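Conserved exported protein (Bacteroides fragilis, PDB 3CLW) is of unknown function but probably hydrolyses O-glycosidic bonds in carbohydrates, using a TIM-barrel domain. Local coordinates at residues 200-208 with 246-255; 339-347 with 424-432. All coordinates share one frame; numbering follows the deposited sequence.

Contact 1 of 2, residues 200-208 with 246-255; sequences SFATKADLY and KTPDDIIHSM
Lys-204, in the first turn of helix 204-221, lies across Pro-248 and the start of helix 251-256, joining the starts of the two helices in the TIM-barrel domain. The example illustrates how a lysine can work as an apolar strut and a polar hook at once. Lys-204 CG sits 3.8 Å from Pro-248 CA, and the chain crosses Ile-251 obliquely, while the thioether of Met-255 flanks the same methylenes from the helix side. Bends at the third and fourth torsions (-75° and -58°) then fold the chain back over Ser-254, where Lys-204 CE passes 3.4 Å from Ser-254 OG, and bring NZ to the turn ahead of the helix. There Lys-204 NZ donates to Asp-249 O at 2.9 Å, coming from above the carbonyl plane, and a long salt bridge to Asp-249 OD2 adds to the hold; the other carboxylate oxygen, OD1, accepts from Ile-241 N. A water takes bonds from both N and NZ of Lys-204. Pro-248, at the centre of an inverse gamma turn, presents its ring to the loop that leads into helix 204-221: Pro-248 CD is 3.7 Å from Phe-201 CE1, and CG is 3.1 Å from Ala-202 O. Toward strand 226-232, Leu-207 and Met-255 meet at about a right angle, Met-255 CE lying 3.8 Å from Leu-207 CB, with Pro-230 and Ile-229 of that strand against them. Thr-203 and Asp-206 close a capping box: Asp-206 N donates to Thr-203 OG1, and Thr-203 N returns a nearly straight bond (175°) to Asp-206 OD2, 2.8 Å away.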
loop_
_atom_site.group_PDB
_atom_site.type_symbol
_atom_site.label_atom_id
_atom_site.label_comp_id
_atom_site.label_asym_id
_atom_site.label_seq_id
_atom_site.Cartn_x
_atom_site.Cartn_y
_atom_site.Cartn_z
ATOM N N SER A 200 -7.181 -15.672 7.229
ATOM C CA SER A 200 -6.545 -16.775 7.957
ATOM C C SER A 200 -5.276 -16.391 8.726
ATOM O O SER A 200 -4.368 -15.749 8.200
ATOM C CB SER A 200 -6.234 -17.976 7.058
ATOM O OG SER A 200 -5.816 -19.080 7.883
ATOM N N PHE A 201 -5.240 -16.811 9.982
ATOM C CA PHE A 201 -4.008 -16.932 10.753
ATOM C C PHE A 201 -3.038 -17.821 9.982
ATOM O O PHE A 201 -3.459 -18.686 9.227
ATOM C CB PHE A 201 -4.325 -17.575 12.114
ATOM C CG PHE A 201 -3.105 -17.856 12.959
ATOM C CD1 PHE A 201 -2.448 -16.820 13.626
ATOM C CD2 PHE A 201 -2.622 -19.148 13.094
ATOM C CE1 PHE A 201 -1.340 -17.075 14.411
ATOM C CE2 PHE A 201 -1.500 -19.406 13.887
ATOM C CZ PHE A 201 -0.867 -18.366 14.543
ATOM N N ALA A 202 -1.749 -17.613 10.153
ATOM C CA ALA A 202 -0.785 -18.586 9.648
ATOM C C ALA A 202 0.531 -18.491 10.408
ATOM O O ALA A 202 0.916 -17.405 10.830
ATOM C CB ALA A 202 -0.547 -18.419 8.107
ATOM N N THR A 203 1.208 -19.626 10.560
ATOM C CA THR A 203 2.498 -19.672 11.242
ATOM C C THR A 203 3.646 -19.481 10.233
ATOM O O THR A 203 3.423 -19.529 9.017
ATOM C CB THR A 203 2.722 -21.019 11.981
ATOM O OG1 THR A 203 2.962 -22.036 11.015
ATOM C CG2 THR A 203 1.515 -21.411 12.858
ATOM N N LYS A 204 4.857 -19.248 10.736
ATOM C CA LYS A 204 6.002 -19.129 9.846
ATOM C C LYS A 204 6.224 -20.432 9.080
ATOM O O LYS A 204 6.626 -20.393 7.912
ATOM C CB LYS A 204 7.269 -18.679 10.561
ATOM C CG LYS A 204 7.167 -17.282 11.121
ATOM C CD LYS A 204 8.495 -16.813 11.662
ATOM C CE LYS A 204 8.876 -17.445 13.022
ATOM N NZ LYS A 204 7.839 -17.170 14.036
ATOM N N ALA A 205 5.929 -21.574 9.709
ATOM C CA ALA A 205 6.004 -22.841 8.983
ATOM C C ALA A 205 5.036 -22.847 7.804
ATOM O O ALA A 205 5.383 -23.304 6.718
ATOM C CB ALA A 205 5.785 -24.054 9.908
ATOM N N ASP A 206 3.832 -22.327 8.017
ATOM C CA ASP A 206 2.832 -22.185 6.954
ATOM C C ASP A 206 3.355 -21.271 5.836
ATOM O O ASP A 206 3.320 -21.621 4.668
ATOM C CB ASP A 206 1.525 -21.645 7.536
ATOM C CG ASP A 206 0.922 -22.573 8.603
ATOM O OD1 ASP A 206 1.096 -23.817 8.517
ATOM O OD2 ASP A 206 0.269 -22.057 9.538
ATOM N N LEU A 207 3.887 -20.124 6.234
ATOM C CA LEU A 207 4.381 -19.139 5.305
ATOM C C LEU A 207 5.510 -19.701 4.457
ATOM O O LEU A 207 5.558 -19.478 3.236
ATOM C CB LEU A 207 4.844 -17.885 6.067
ATOM C CG LEU A 207 3.708 -17.072 6.702
ATOM C CD1 LEU A 207 4.258 -15.935 7.550
ATOM C CD2 LEU A 207 2.719 -16.535 5.655
ATOM N N TYR A 208 6.421 -20.430 5.115
ATOM C CA TYR A 208 7.562 -21.035 4.448
ATOM C C TYR A 208 7.100 -22.025 3.381
ATOM O O TYR A 208 7.628 -22.035 2.265
ATOM C CB TYR A 208 8.530 -21.679 5.483
ATOM C CG TYR A 208 9.689 -22.421 4.858
ATOM C CD1 TYR A 208 10.940 -21.846 4.768
ATOM C CD2 TYR A 208 9.510 -23.709 4.330
ATOM C CE1 TYR A 208 12.009 -22.541 4.180
ATOM C CE2 TYR A 208 10.561 -24.416 3.733
ATOM C CZ TYR A 208 11.800 -23.832 3.664
ATOM O OH TYR A 208 12.836 -24.540 3.081
ATOM N N LYS A 246 3.679 -20.788 17.907
ATOM C CA LYS A 246 2.905 -20.641 16.676
ATOM C C LYS A 246 2.943 -19.224 16.060
ATOM O O LYS A 246 2.763 -19.078 14.860
ATOM C CB LYS A 246 1.455 -21.136 16.856
ATOM C CG LYS A 246 0.577 -20.328 17.763
ATOM C CD LYS A 246 -0.835 -20.909 17.763
ATOM C CE LYS A 246 -1.823 -19.996 18.505
ATOM N NZ LYS A 246 -3.175 -20.641 18.802
ATOM N N THR A 247 3.201 -18.208 16.888
ATOM C CA THR A 247 3.167 -16.809 16.464
ATOM C C THR A 247 4.123 -16.493 15.308
ATOM O O THR A 247 5.334 -16.684 15.442
ATOM C CB THR A 247 3.421 -15.862 17.655
ATOM O OG1 THR A 247 2.439 -16.118 18.653
ATOM C CG2 THR A 247 3.278 -14.417 17.244
ATOM N N PRO A 248 3.571 -15.988 14.164
ATOM C CA PRO A 248 4.425 -15.508 13.073
ATOM C C PRO A 248 5.041 -14.154 13.399
ATOM O O PRO A 248 4.866 -13.182 12.646
ATOM C CB PRO A 248 3.454 -15.425 11.884
ATOM C CG PRO A 248 2.145 -15.070 12.537
ATOM C CD PRO A 248 2.134 -15.847 13.833
ATOM N N ASP A 249 5.748 -14.085 14.523
ATOM C CA ASP A 249 6.591 -12.944 14.826
ATOM C C ASP A 249 8.009 -13.268 14.386
ATOM O O ASP A 249 8.247 -14.278 13.695
ATOM C CB ASP A 249 6.530 -12.568 16.316
ATOM C CG ASP A 249 7.166 -13.630 17.229
ATOM O OD1 ASP A 249 7.325 -13.334 18.436
ATOM O OD2 ASP A 249 7.491 -14.749 16.747
ATOM N N ASP A 250 8.939 -12.399 14.760
ATOM C CA ASP A 250 10.357 -12.582 14.441
ATOM C C ASP A 250 10.625 -12.788 12.952
ATOM O O ASP A 250 11.573 -13.502 12.567
ATOM C CB ASP A 250 10.946 -13.743 15.273
ATOM C CG ASP A 250 12.456 -13.756 15.260
ATOM O OD1 ASP A 250 13.040 -12.661 15.354
ATOM O OD2 ASP A 250 13.055 -14.867 15.125
ATOM N N ILE A 251 9.786 -12.162 12.115
ATOM C CA ILE A 251 9.845 -12.328 10.659
ATOM C C ILE A 251 11.228 -12.010 10.075
ATOM O O ILE A 251 11.774 -12.797 9.304
ATOM C CB ILE A 251 8.736 -11.494 9.913
ATOM C CG1 ILE A 251 7.323 -11.995 10.278
ATOM C CG2 ILE A 251 8.984 -11.464 8.399
ATOM C CD1 ILE A 251 6.981 -13.453 9.879
ATOM N N ILE A 252 11.798 -10.869 10.431
ATOM C CA ILE A 252 13.066 -10.504 9.827
ATOM C C ILE A 252 14.157 -11.575 10.040
ATOM O O ILE A 252 14.742 -12.053 9.073
ATOM C CB ILE A 252 13.539 -9.086 10.248
ATOM C CG1 ILE A 252 12.532 -8.024 9.723
ATOM C CG2 ILE A 252 14.948 -8.837 9.726
ATOM C CD1 ILE A 252 12.706 -6.588 10.289
ATOM N N HIS A 253 14.407 -11.968 11.291
ATOM C CA HIS A 253 15.541 -12.852 11.583
ATOM C C HIS A 253 15.264 -14.295 11.205
ATOM O O HIS A 253 16.154 -14.994 10.696
ATOM C CB HIS A 253 16.009 -12.740 13.044
ATOM C CG HIS A 253 16.840 -11.524 13.308
ATOM N ND1 HIS A 253 18.204 -11.496 13.112
ATOM C CD2 HIS A 253 16.499 -10.280 13.723
ATOM C CE1 HIS A 253 18.674 -10.304 13.429
ATOM N NE2 HIS A 253 17.657 -9.547 13.799
ATOM N N SER A 254 14.029 -14.718 11.423
ATOM C CA SER A 254 13.658 -16.098 11.194
ATOM C C SER A 254 13.480 -16.427 9.711
ATOM O O SER A 254 13.754 -17.548 9.296
ATOM C CB SER A 254 12.391 -16.413 11.961
ATOM O OG SER A 254 11.969 -17.719 11.667
ATOM N N MET A 255 13.047 -15.435 8.925
ATOM C CA MET A 255 12.688 -15.622 7.503
ATOM C C MET A 255 13.646 -14.924 6.531
ATOM O O MET A 255 13.846 -15.409 5.411
ATOM C CB MET A 255 11.217 -15.212 7.219
ATOM C CG MET A 255 10.145 -16.019 8.022
ATOM S SD MET A 255 8.419 -16.109 7.447
ATOM C CE MET A 255 8.609 -17.410 6.259
HETATM O O HOH W 1 5.477 -19.024 13.776
#

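Contact 2 of 2, residues 339-347 with 424-432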
loop_
_atom_site.group_PDB
_atom_site.type_symbol
_atom_site.label_atom_id
_atom_site.label_comp_id
_atom_site.label_asym_id
_atom_site.label_seq_id
_atom_site.Cartn_x
_atom_site.Cartn_y
_atom_site.Cartn_z
ATOM N N ALA A 339 0.554 11.562 5.429
ATOM C CA ALA A 339 1.794 12.011 4.798
ATOM C C ALA A 339 3.015 11.796 5.722
ATOM O O ALA A 339 4.103 11.565 5.259
ATOM C CB ALA A 339 1.696 13.444 4.365
ATOM N N ARG A 340 2.810 11.892 7.027
ATOM C CA ARG A 340 3.868 11.655 8.019
ATOM C C ARG A 340 4.258 10.168 8.084
ATOM O O ARG A 340 5.449 9.833 8.140
ATOM C CB ARG A 340 3.414 12.139 9.407
ATOM C CG ARG A 340 4.417 11.782 10.522
ATOM C CD ARG A 340 4.147 12.543 11.803
ATOM N NE ARG A 340 2.944 12.052 12.456
ATOM C CZ ARG A 340 2.574 12.438 13.667
ATOM N NH1 ARG A 340 3.314 13.329 14.339
ATOM N NH2 ARG A 340 1.478 11.937 14.216
ATOM N N ILE A 341 3.261 9.284 8.047
ATOM C CA ILE A 341 3.555 7.873 7.899
ATOM C C ILE A 341 4.397 7.643 6.651
ATOM O O ILE A 341 5.421 6.942 6.718
ATOM C CB ILE A 341 2.306 6.986 7.826
ATOM C CG1 ILE A 341 1.460 7.138 9.081
ATOM C CG2 ILE A 341 2.727 5.515 7.684
ATOM C CD1 ILE A 341 0.027 6.681 8.913
ATOM N N ILE A 342 3.988 8.247 5.532
ATOM C CA ILE A 342 4.705 8.034 4.285
ATOM C C ILE A 342 6.172 8.463 4.402
ATOM O O ILE A 342 7.086 7.679 4.067
ATOM C CB ILE A 342 4.022 8.705 3.058
ATOM C CG1 ILE A 342 2.681 8.019 2.763
ATOM C CG2 ILE A 342 4.948 8.634 1.795
ATOM C CD1 ILE A 342 1.780 8.730 1.723
ATOM N N HIS A 343 6.385 9.693 4.875
ATOM C CA HIS A 343 7.728 10.229 4.988
ATOM C C HIS A 343 8.660 9.338 5.826
ATOM O O HIS A 343 9.788 9.073 5.439
ATOM C CB HIS A 343 7.688 11.616 5.589
ATOM C CG HIS A 343 9.039 12.134 5.961
ATOM N ND1 HIS A 343 9.848 12.801 5.071
ATOM C CD2 HIS A 343 9.731 12.060 7.120
ATOM C CE1 HIS A 343 10.979 13.125 5.671
ATOM N NE2 HIS A 343 10.932 12.678 6.910
ATOM N N ASN A 344 8.172 8.891 6.977
ATOM C CA ASN A 344 8.948 8.060 7.884
ATOM C C ASN A 344 9.185 6.649 7.337
ATOM O O ASN A 344 10.276 6.083 7.513
ATOM C CB ASN A 344 8.302 8.057 9.275
ATOM C CG ASN A 344 8.510 9.374 9.993
ATOM O OD1 ASN A 344 9.569 9.603 10.570
ATOM N ND2 ASN A 344 7.515 10.259 9.938
ATOM N N ASP A 345 8.189 6.092 6.648
ATOM C CA ASP A 345 8.416 4.840 5.935
ATOM C C ASP A 345 9.534 4.934 4.909
ATOM O O ASP A 345 10.404 4.051 4.840
ATOM C CB ASP A 345 7.134 4.314 5.300
ATOM C CG ASP A 345 6.256 3.594 6.310
ATOM O OD1 ASP A 345 6.755 3.252 7.403
ATOM O OD2 ASP A 345 5.071 3.374 6.032
ATOM N N LEU A 346 9.501 5.993 4.106
ATOM C CA LEU A 346 10.502 6.223 3.060
ATOM C C LEU A 346 11.889 6.576 3.606
ATOM O O LEU A 346 12.884 6.164 3.062
ATOM C CB LEU A 346 10.033 7.342 2.122
ATOM C CG LEU A 346 8.817 7.081 1.235
ATOM C CD1 LEU A 346 8.409 8.351 0.493
ATOM C CD2 LEU A 346 9.066 5.909 0.266
ATOM N N THR A 347 11.934 7.357 4.680
ATOM C CA THR A 347 13.202 7.892 5.163
ATOM C C THR A 347 13.786 7.141 6.357
ATOM O O THR A 347 14.975 7.165 6.539
ATOM C CB THR A 347 13.094 9.394 5.523
ATOM O OG1 THR A 347 12.136 9.543 6.574
ATOM C CG2 THR A 347 12.666 10.222 4.326
ATOM N N ALA A 424 9.180 14.865 13.275
ATOM C CA ALA A 424 7.816 14.320 13.219
ATOM C C ALA A 424 6.699 15.299 13.637
ATOM O O ALA A 424 5.534 15.126 13.248
ATOM C CB ALA A 424 7.725 13.041 14.027
ATOM N N THR A 425 7.030 16.316 14.430
ATOM C CA THR A 425 6.006 17.276 14.864
ATOM C C THR A 425 6.266 18.658 14.302
ATOM O O THR A 425 5.524 19.593 14.601
ATOM C CB THR A 425 5.859 17.367 16.425
ATOM O OG1 THR A 425 7.149 17.584 17.028
ATOM C CG2 THR A 425 5.259 16.096 16.964
ATOM N N SER A 426 7.321 18.796 13.506
ATOM C CA SER A 426 7.628 20.079 12.878
ATOM C C SER A 426 7.744 19.983 11.353
ATOM O O SER A 426 6.758 20.214 10.650
ATOM C CB SER A 426 8.868 20.736 13.517
ATOM O OG SER A 426 10.043 19.950 13.368
ATOM N N LEU A 427 8.923 19.631 10.841
ATOM C CA LEU A 427 9.185 19.694 9.415
ATOM C C LEU A 427 9.926 18.450 8.883
ATOM O O LEU A 427 11.051 18.137 9.328
ATOM C CB LEU A 427 9.954 20.968 9.089
ATOM C CG LEU A 427 10.311 21.194 7.622
ATOM C CD1 LEU A 427 9.117 21.738 6.824
ATOM C CD2 LEU A 427 11.497 22.121 7.493
ATOM N N MET A 428 9.285 17.758 7.934
ATOM C CA MET A 428 9.801 16.515 7.345
ATOM C C MET A 428 10.040 16.743 5.865
ATOM O O MET A 428 9.195 17.299 5.164
ATOM C CB MET A 428 8.818 15.353 7.556
ATOM C CG MET A 428 8.701 14.833 9.003
ATOM S SD MET A 428 7.263 13.771 9.272
ATOM C CE MET A 428 6.077 15.023 9.687
ATOM N N ILE A 429 11.201 16.330 5.379
ATOM C CA ILE A 429 11.541 16.575 4.013
ATOM C C ILE A 429 12.499 15.502 3.525
ATOM O O ILE A 429 13.361 15.046 4.273
ATOM C CB ILE A 429 12.037 18.038 3.827
ATOM C CG1 ILE A 429 12.535 18.294 2.404
ATOM C CG2 ILE A 429 13.108 18.332 4.803
ATOM C CD1 ILE A 429 12.702 19.766 2.092
ATOM N N SER A 430 12.297 15.087 2.268
ATOM C CA SER A 430 13.027 13.976 1.644
ATOM C C SER A 430 13.142 14.278 0.165
ATOM O O SER A 430 12.347 15.050 -0.361
ATOM C CB SER A 430 12.290 12.631 1.869
ATOM O OG SER A 430 10.934 12.674 1.395
ATOM N N SER A 431 14.135 13.686 -0.501
ATOM C CA SER A 431 14.357 13.916 -1.929
ATOM C C SER A 431 14.612 12.639 -2.708
ATOM O O SER A 431 15.033 11.640 -2.132
ATOM C CB SER A 431 15.506 14.910 -2.149
ATOM O OG SER A 431 15.232 16.139 -1.512
ATOM N N TYR A 432 14.362 12.676 -4.016
ATOM C CA TYR A 432 14.374 11.469 -4.860
ATOM C C TYR A 432 14.777 11.944 -6.201
ATOM O O TYR A 432 14.484 13.066 -6.529
ATOM C CB TYR A 432 12.966 10.802 -4.958
ATOM C CG TYR A 432 12.381 10.583 -3.606
ATOM C CD1 TYR A 432 12.480 9.352 -2.982
ATOM C CD2 TYR A 432 11.778 11.624 -2.920
ATOM C CE1 TYR A 432 12.016 9.173 -1.717
ATOM C CE2 TYR A 432 11.285 11.454 -1.647
ATOM C CZ TYR A 432 11.416 10.226 -1.050
ATOM O OH TYR A 432 10.926 10.034 0.207
HETATM O O HOH W 2 9.158 13.783 2.702
#
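Met-428 and His-343 meet face-on where helix 339-347 rests on strand 427-432, a compact case of a methionine serving three neighbours along its length. Met-428 CB stands 3.4 Å from the centroid of the His-343 ring, only 8° off the normal, which makes a CH-pi contact; on the opposite face of the ring, nearer the rim, lies Thr-347 OG1, itself bonded to His-343 O. Both faces of the imidazole thus have a neighbour, one central and one near the rim. The ring's CG runs anti to the backbone N (170°), which carries the imidazole out to the strand. Farther out, the methionine bends at its last torsion (-88°) and passes to Arg-340, with Met-428 SD and CE both 3.7 Å from Arg-340 CG. Met-428 SD also comes 3.6 Å from Asn-344 ND2, an amide already committed to Arg-340 O. Arg-340 spends its aliphatic part on this methionine and its guanidinium on the turn before the strand: Arg-340 NH1 donates to Ala-424 O at 3.1 Å, the oxygen lying close to the guanidinium plane although the donor sits well above the plane of the carbonyl. NH2 makes a salt bridge with Glu-321, so the guanidinium has two partners, Ala-424 O and Glu-321. At the far end Leu-346 crosses Tyr-432 at about a right angle, Leu-346 CD1 lying 3.9 Å from Tyr-432 CZ, and Tyr-432 OH shares a hydrogen bond with Ser-430 OG. Such packing of a barrel helix on a beta-rich companion region fits the two-part build of family 30 glycoside hydrolases, a TIM barrel with a beta-sandwich beside it.

In the fold
Contact 1 closes before contact 2 opens, so the two follow one another in series along the chain. Their centres lie 30 Å apart and their nearest atoms about 12 Å, without touching. Contact 1 stays within the barrel, joining helices 204-221 and 251-256, which flank strand 226-232 in the sequence and both pack on it. Contact 2 starts from a later helix, 328-347, and reaches strand 427-433, which pairs with strands 408-414 and 438-444. The parallel strands from 178-182 through 226-232, 270-276 and 307-310 to 353-356 connect the two neighbourhoods. One contact thus illustrates packing between successive helices of a barrel, the other the seam where the barrel meets its beta-rich partner.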